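Local coordinates for transcriptional regulator, LuxR family (Burkholderia thailandensis, PDB 3MQQ), which is the PAS domain of a LuxR-family protein that probably binds DNA and regulates transcription through another part of the full-length chain, at residues R20-E25 against D55-I60; R95-D98 against A104-V107. One frame throughout, in Å; residues are numbered along the deposited sequence. Where two conformers were deposited one is given.

Contact 1 of 2, residues R20-E25 against D55-I60; sequences RDRVIE and DEFERI. With EOH (ethanol), chain H.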
ATOM      1  N   ARG B  20     -17.052  -1.131   3.394  1.00 22.62           N
ATOM      2  CA  ARG B  20     -18.388  -0.868   2.839  1.00 25.83           C
ATOM      3  C   ARG B  20     -19.064   0.093   3.801  1.00 26.45           C
ATOM      4  O   ARG B  20     -19.125  -0.175   5.003  1.00 26.45           O
ATOM      5  CB  ARG B  20     -19.184  -2.165   2.658  1.00 27.79           C
ATOM      6  CG  ARG B  20     -20.521  -1.965   2.014  1.00 36.01           C
ATOM      7  CD  ARG B  20     -20.953  -3.231   1.268  1.00 43.38           C
ATOM      8  NE  ARG B  20     -21.310  -4.378   2.114  1.00 49.97           N
ATOM      9  CZ  ARG B  20     -21.789  -4.330   3.361  1.00 52.86           C
ATOM     10  NH1 ARG B  20     -22.089  -5.461   3.984  1.00 56.32           N
ATOM     11  NH2 ARG B  20     -21.954  -3.180   4.002  1.00 52.96           N
ATOM     12  N   ASP B  21     -19.526   1.223   3.267  1.00 28.09           N
ATOM     13  CA  ASP B  21     -20.158   2.288   4.065  1.00 29.62           C
ATOM     14  C   ASP B  21     -19.377   2.675   5.335  1.00 27.52           C
ATOM     15  O   ASP B  21     -19.950   2.858   6.422  1.00 29.23           O
ATOM     16  CB  ASP B  21     -21.597   1.891   4.377  1.00 33.09           C
ATOM     17  CG  ASP B  21     -22.383   1.566   3.125  1.00 38.76           C
ATOM     18  OD1 ASP B  21     -22.088   2.151   2.055  1.00 39.65           O
ATOM     19  OD2 ASP B  21     -23.294   0.729   3.211  1.00 43.57           O
ATOM     20  N   ARG B  22     -18.066   2.803   5.160  1.00 25.63           N
ATOM     21  CA  ARG B  22     -17.134   3.226   6.203  1.00 24.16           C
ATOM     22  C   ARG B  22     -17.021   2.212   7.342  1.00 24.16           C
ATOM     23  O   ARG B  22     -16.640   2.578   8.455  1.00 24.61           O
ATOM     24  CB  ARG B  22     -17.409   4.654   6.733  1.00 25.97           C
ATOM     25  CG  ARG B  22     -17.686   5.702   5.641  1.00 26.67           C
ATOM     26  CD  ARG B  22     -17.753   7.091   6.244  1.00 30.48           C
ATOM     27  NE  ARG B  22     -16.413   7.596   6.540  1.00 31.39           N
ATOM     28  CZ  ARG B  22     -16.164   8.743   7.167  1.00 31.99           C
ATOM     29  NH1 ARG B  22     -14.908   9.131   7.395  1.00 34.98           N
ATOM     30  NH2 ARG B  22     -17.168   9.495   7.567  1.00 34.89           N
ATOM     31  N   VAL B  23     -17.394   0.960   7.053  1.00 21.54           N
ATOM     32  CA  VAL B  23     -17.198  -0.149   7.965  1.00 21.15           C
ATOM     33  C   VAL B  23     -16.120  -1.085   7.393  1.00 21.05           C
ATOM     34  O   VAL B  23     -16.075  -1.339   6.184  1.00 22.57           O
ATOM     35  CB  VAL B  23     -18.497  -0.923   8.184  1.00 21.44           C
ATOM     36  CG1 VAL B  23     -18.260  -2.161   9.102  1.00 23.08           C
ATOM     37  CG2 VAL B  23     -19.533   0.021   8.819  1.00 22.88           C
ATOM     38  N   ILE B  24     -15.257  -1.595   8.269  1.00 19.69           N
ATOM     39  CA  ILE B  24     -14.217  -2.537   7.861  1.00 20.41           C
ATOM     40  C   ILE B  24     -14.847  -3.926   7.679  1.00 21.33           C
ATOM     41  O   ILE B  24     -15.280  -4.528   8.653  1.00 23.06           O
ATOM     42  CB  ILE B  24     -13.148  -2.654   8.935  1.00 20.41           C
ATOM     43  CG1 ILE B  24     -12.422  -1.305   9.150  1.00 19.60           C
ATOM     44  CG2 ILE B  24     -12.190  -3.810   8.622  1.00 20.38           C
ATOM     45  CD1 ILE B  24     -11.436  -1.355  10.356  1.00 24.67           C
ATOM     46  N   GLU B  25     -14.912  -4.423   6.441  1.00 21.78           N
ATOM     47  CA  GLU B  25     -15.469  -5.756   6.189  0.50 23.90           C
ATOM     48  C   GLU B  25     -14.391  -6.838   6.249  1.00 24.52           C
ATOM     49  O   GLU B  25     -14.666  -7.991   6.624  1.00 26.59           O
ATOM     50  CB  GLU B  25     -16.220  -5.797   4.858  0.50 26.58           C
ATOM     51  CG  GLU B  25     -17.261  -4.708   4.720  0.50 27.24           C
ATOM     52  CD  GLU B  25     -18.533  -5.023   5.476  0.50 31.44           C
ATOM     53  OE1 GLU B  25     -19.497  -5.463   4.829  0.50 36.14           O
ATOM     54  OE2 GLU B  25     -18.569  -4.842   6.709  0.50 31.81           O
ATOM     55  N   ASP B  55     -15.964  13.799  15.656  1.00 31.39           N
ATOM     56  CA  ASP B  55     -15.916  15.006  14.825  1.00 31.62           C
ATOM     57  C   ASP B  55     -14.893  14.880  13.696  1.00 29.84           C
ATOM     58  O   ASP B  55     -15.127  15.350  12.571  1.00 28.98           O
ATOM     59  CB  ASP B  55     -15.624  16.257  15.677  1.00 34.07           C
ATOM     60  CG  ASP B  55     -16.841  16.721  16.478  1.00 37.69           C
ATOM     61  OD1 ASP B  55     -17.949  16.176  16.256  1.00 40.42           O
ATOM     62  OD2 ASP B  55     -16.695  17.627  17.336  1.00 41.90           O
ATOM     63  N   GLU B  56     -13.753  14.270  14.015  1.00 29.12           N
ATOM     64  CA  GLU B  56     -12.691  14.041  13.025  1.00 29.12           C
ATOM     65  C   GLU B  56     -13.145  13.069  11.936  1.00 28.44           C
ATOM     66  O   GLU B  56     -12.930  13.311  10.739  1.00 29.17           O
ATOM     67  CB  GLU B  56     -11.427  13.520  13.700  1.00 30.20           C
ATOM     68  CG  GLU B  56     -10.550  14.618  14.353  1.00 32.75           C
ATOM     69  CD  GLU B  56      -9.990  15.656  13.373  1.00 35.29           C
ATOM     70  OE1 GLU B  56      -8.855  15.474  12.887  1.00 35.10           O
ATOM     71  OE2 GLU B  56     -10.684  16.655  13.079  1.00 36.51           O
ATOM     72  N   PHE B  57     -13.787  11.983  12.349  1.00 27.64           N
ATOM     73  CA  PHE B  57     -14.343  11.007  11.409  1.00 26.25           C
ATOM     74  C   PHE B  57     -15.326  11.728  10.463  1.00 27.86           C
ATOM     75  O   PHE B  57     -15.281  11.545   9.245  1.00 28.29           O
ATOM     76  CB  PHE B  57     -15.057   9.927  12.225  1.00 26.79           C
ATOM     77  CG  PHE B  57     -15.985   9.038  11.440  1.00 26.88           C
ATOM     78  CD1 PHE B  57     -15.485   8.038  10.628  1.00 27.90           C
ATOM     79  CD2 PHE B  57     -17.384   9.164  11.580  1.00 27.13           C
ATOM     80  CE1 PHE B  57     -16.337   7.179   9.966  1.00 25.09           C
ATOM     81  CE2 PHE B  57     -18.258   8.313  10.903  1.00 28.03           C
ATOM     82  CZ  PHE B  57     -17.730   7.319  10.076  1.00 29.15           C
ATOM     83  N   GLU B  58     -16.172  12.591  11.030  1.00 28.79           N
ATOM     84  CA  GLU B  58     -17.148  13.340  10.219  1.00 30.44           C
ATOM     85  C   GLU B  58     -16.450  14.314   9.272  1.00 31.87           C
ATOM     86  O   GLU B  58     -16.789  14.372   8.089  1.00 33.51           O
ATOM     87  CB  GLU B  58     -18.136  14.086  11.117  1.00 32.42           C
ATOM     88  N   ARG B  59     -15.469  15.062   9.794  1.00 31.33           N
ATOM     89  CA  ARG B  59     -14.783  16.093   9.035  1.00 32.62           C
ATOM     90  C   ARG B  59     -14.016  15.519   7.855  1.00 32.35           C
ATOM     91  O   ARG B  59     -14.138  16.006   6.717  1.00 33.69           O
ATOM     92  CB  ARG B  59     -13.837  16.910   9.931  1.00 33.20           C
ATOM     93  CG  ARG B  59     -13.100  18.034   9.192  1.00 37.34           C
ATOM     94  CD  ARG B  59     -12.049  18.727  10.076  1.00 39.58           C
ATOM     95  NE  ARG B  59     -10.906  17.862  10.409  1.00 39.18           N
ATOM     96  CZ  ARG B  59      -9.776  17.791   9.703  1.00 41.30           C
ATOM     97  NH1 ARG B  59      -9.615  18.521   8.605  1.00 41.99           N
ATOM     98  NH2 ARG B  59      -8.797  16.984  10.100  1.00 42.31           N
ATOM     99  N   ILE B  60     -13.220  14.494   8.126  1.00 45.21           N
ATOM    100  CA  ILE B  60     -12.387  13.917   7.089  1.00 43.19           C
ATOM    101  C   ILE B  60     -13.240  13.192   6.038  1.00 42.08           C
ATOM    102  O   ILE B  60     -12.883  13.182   4.869  1.00 42.44           O
ATOM    103  CB  ILE B  60     -11.228  13.062   7.693  1.00 44.00           C
ATOM    104  CG1 ILE B  60     -10.316  13.985   8.530  1.00 47.43           C
ATOM    105  CG2 ILE B  60     -10.426  12.373   6.593  1.00 43.19           C
ATOM    106  CD1 ILE B  60      -9.304  13.280   9.436  1.00 50.23           C
TER
HETATM  107  C1  EOH H 122     -12.921   6.444   5.826  1.00 28.04           C
HETATM  108  C2  EOH H 122     -14.332   6.331   5.323  1.00 25.07           C
HETATM  109  O   EOH H 122     -12.852   7.325   6.906  1.00 27.91           O

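Contact 2 of 2, residues R95-D98 against A104-V107; sequences RALD and AAGV. With NA (sodium ion), chain K.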
ATOM      1  N   ARG B  95      -9.495   3.724  -2.808  1.00 22.28           N
ATOM      2  CA  ARG B  95     -10.241   3.815  -4.046  1.00 22.20           C
ATOM      3  C   ARG B  95     -11.592   3.159  -3.873  1.00 22.48           C
ATOM      4  O   ARG B  95     -11.677   1.999  -3.485  1.00 22.81           O
ATOM      5  CB  ARG B  95      -9.493   3.161  -5.216  1.00 23.37           C
ATOM      6  CG  ARG B  95     -10.277   3.360  -6.525  1.00 25.39           C
ATOM      7  CD  ARG B  95      -9.470   3.033  -7.742  1.00 29.67           C
ATOM      8  NE  ARG B  95      -8.694   4.165  -8.241  1.00 31.80           N
ATOM      9  CZ  ARG B  95      -7.413   4.094  -8.582  1.00 32.47           C
ATOM     10  NH1 ARG B  95      -6.794   5.169  -9.064  1.00 31.70           N
ATOM     11  NH2 ARG B  95      -6.749   2.945  -8.449  1.00 32.50           N
ATOM     12  N   ALA B  96     -12.636   3.889  -4.238  1.00 23.23           N
ATOM     13  CA  ALA B  96     -14.007   3.369  -4.208  1.00 24.35           C
ATOM     14  C   ALA B  96     -14.239   2.493  -5.422  1.00 25.54           C
ATOM     15  O   ALA B  96     -13.728   2.773  -6.512  1.00 25.79           O
ATOM     16  CB  ALA B  96     -15.005   4.522  -4.196  1.00 26.17           C
ATOM     17  N   LEU B  97     -15.046   1.457  -5.243  1.00 25.77           N
ATOM     18  CA  LEU B  97     -15.452   0.597  -6.328  1.00 27.77           C
ATOM     19  C   LEU B  97     -16.224   1.389  -7.400  1.00 28.77           C
ATOM     20  O   LEU B  97     -16.106   1.103  -8.594  1.00 30.66           O
ATOM     21  CB  LEU B  97     -16.278  -0.575  -5.787  1.00 27.93           C
ATOM     22  CG  LEU B  97     -16.682  -1.662  -6.788  1.00 30.11           C
ATOM     23  CD1 LEU B  97     -15.483  -2.445  -7.364  1.00 32.18           C
ATOM     24  CD2 LEU B  97     -17.716  -2.600  -6.160  1.00 33.91           C
ATOM     25  N   ASP B  98     -16.997   2.388  -6.959  1.00 29.89           N
ATOM     26  CA  ASP B  98     -17.689   3.336  -7.845  1.00 31.54           C
ATOM     27  C   ASP B  98     -17.399   4.732  -7.314  1.00 31.36           C
ATOM     28  O   ASP B  98     -17.770   5.035  -6.177  1.00 30.46           O
ATOM     29  CB  ASP B  98     -19.197   3.066  -7.822  1.00 34.45           C
ATOM     30  CG  ASP B  98     -19.991   3.992  -8.759  1.00 39.38           C
ATOM     31  OD1 ASP B  98     -19.534   5.112  -9.081  1.00 43.19           O
ATOM     32  OD2 ASP B  98     -21.087   3.594  -9.189  1.00 44.55           O
ATOM     33  N   ALA B 104     -18.860   4.210  -0.129  1.00 32.67           N
ATOM     34  CA  ALA B 104     -19.415   2.847  -0.164  1.00 32.47           C
ATOM     35  C   ALA B 104     -18.292   1.790  -0.263  1.00 32.52           C
ATOM     36  O   ALA B 104     -17.224   1.962   0.342  1.00 33.42           O
ATOM     37  CB  ALA B 104     -20.451   2.712  -1.323  1.00 32.61           C
ATOM     38  N   ALA B 105     -18.500   0.686  -0.981  1.00 31.22           N
ATOM     39  CA  ALA B 105     -17.445  -0.328  -1.040  1.00 30.51           C
ATOM     40  C   ALA B 105     -16.143   0.270  -1.583  1.00 29.45           C
ATOM     41  O   ALA B 105     -16.152   1.033  -2.545  1.00 28.86           O
ATOM     42  CB  ALA B 105     -17.872  -1.531  -1.880  1.00 30.66           C
ATOM     43  N   GLY B 106     -15.025  -0.055  -0.943  1.00 28.90           N
ATOM     44  CA  GLY B 106     -13.745   0.336  -1.506  1.00 28.80           C
ATOM     45  C   GLY B 106     -12.585  -0.402  -0.878  1.00 28.73           C
ATOM     46  O   GLY B 106     -12.765  -1.219   0.023  1.00 26.77           O
ATOM     47  N   VAL B 107     -11.399  -0.123  -1.417  1.00 19.80           N
ATOM     48  CA  VAL B 107     -10.140  -0.656  -0.872  0.50 18.88           C
ATOM     49  C   VAL B 107      -9.370   0.518  -0.268  1.00 18.59           C
ATOM     50  O   VAL B 107      -9.163   1.532  -0.913  1.00 20.13           O
ATOM     51  CB  VAL B 107      -9.295  -1.405  -1.961  0.50 19.50           C
ATOM     52  CG1 VAL B 107      -8.108  -2.192  -1.342  0.50 20.75           C
ATOM     53  CG2 VAL B 107     -10.162  -2.380  -2.720  0.50 19.66           C
TER
HETATM   54 NA    NA K   1     -16.354   2.484   2.808  1.00 32.45          NA
HETATM   55  O   HOH W   1     -17.957   2.462  -4.177  1.00 25.56           O
HETATM   56  O   HOH W   2     -14.787   4.561   3.527  1.00 36.14           O

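Contact 1 of 2, residues R20-E25 against D55-I60
At the tight turn between the first two strands of the PAS sheet, R22 reaches over to helix 54-71 and lies on the ring of F57 while gripping that residue's carbonyl. The guanidinium stacks flat on the ring, planes 10° apart, with F57 CE1 centred beneath it at 3.2 Å from R22 CZ; R22 CZ stands 3.7 Å from the ring centroid, a cation-pi contact over one face. R22 presents the end of its guanidinium to a single acceptor, donating hydrogen bonds from NH1 (3.1 Å) and NH2 (3.3 Å) to F57 O. Both are bent and reach the same face of the carbonyl plane, NH2 from above it, with the oxygen in the guanidinium plane. The turn, type I' from R20 to V23, is closed by backbone bonds between its ends, and R22 stands at its third position, its CB directed toward the helix. The bend at chi3 (77°) turns the guanidinium onto the ring; F57 CG, anti to the backbone N (chi1 165°), carries the ring out to meet it. R22 NH1 also gives the ethanol O a straighter hydrogen bond of 2.8 Å; this ethanol, probably from the crystallisation liquor, also bonds Y51 OH.

Contact 2 of 2, residues R95-D98 against A104-V107
R95 and V107 open the antiparallel pairing of a beta hairpin as a hydrogen-bonded pair, with R95 N 2.9 Å from V107 O and V107 N 3.0 Å from R95 O. One step toward the loop, A96 faces G106 as a non-hydrogen-bonded pair, the CA atoms of A96 and G106 only 4.1 Å apart. Beyond it L97 N gives A105 O a nearly straight bond of 2.9 Å (175°). A105 O is met further by A96 CA, a CA-H...O contact of 3.6 Å, and by a water that accepts from D98 N and lies 2.8 Å from A105 O, linking the two. Apolar contact is slight: L97 CB lies 4.3 Å from A105 CB. A104 stands outside the pairing and gives its O to a sodium ion at 2.7 Å, which also takes a water and is completed by S19 and L103. R95 uses its guanidinium elsewhere, bonding G72 O through NE and forming a salt bridge with E30 of the second subunit, whose L11 packs on L97 and V107. The hairpin joins strand 87-96 to strand 106-112, the central strand of the five-stranded sheet, flanked on its other side by strand 15-20.

In the fold
From the N terminus, strand 15-20 turns into strand 23-27 at the edge of the antiparallel sheet. Contact 1 then closes a long loop of 29 residues, which includes helices 29-34 and 39-42, by bringing the start of helix 54-71 back to that turn. After strand 74-81, contact 2 closes a much shorter excursion, five residues between segments 95-98 and 104-107. The contacts follow in series, neither nested nor crossed, and their centres are about 13 Å apart. They meet where D21 packs on A104, and the sodium site of S19, R22, L103 and A104 draws on both. Contact 1 ties helix to sheet edge; contact 2 joins neighbouring strands within that sheet.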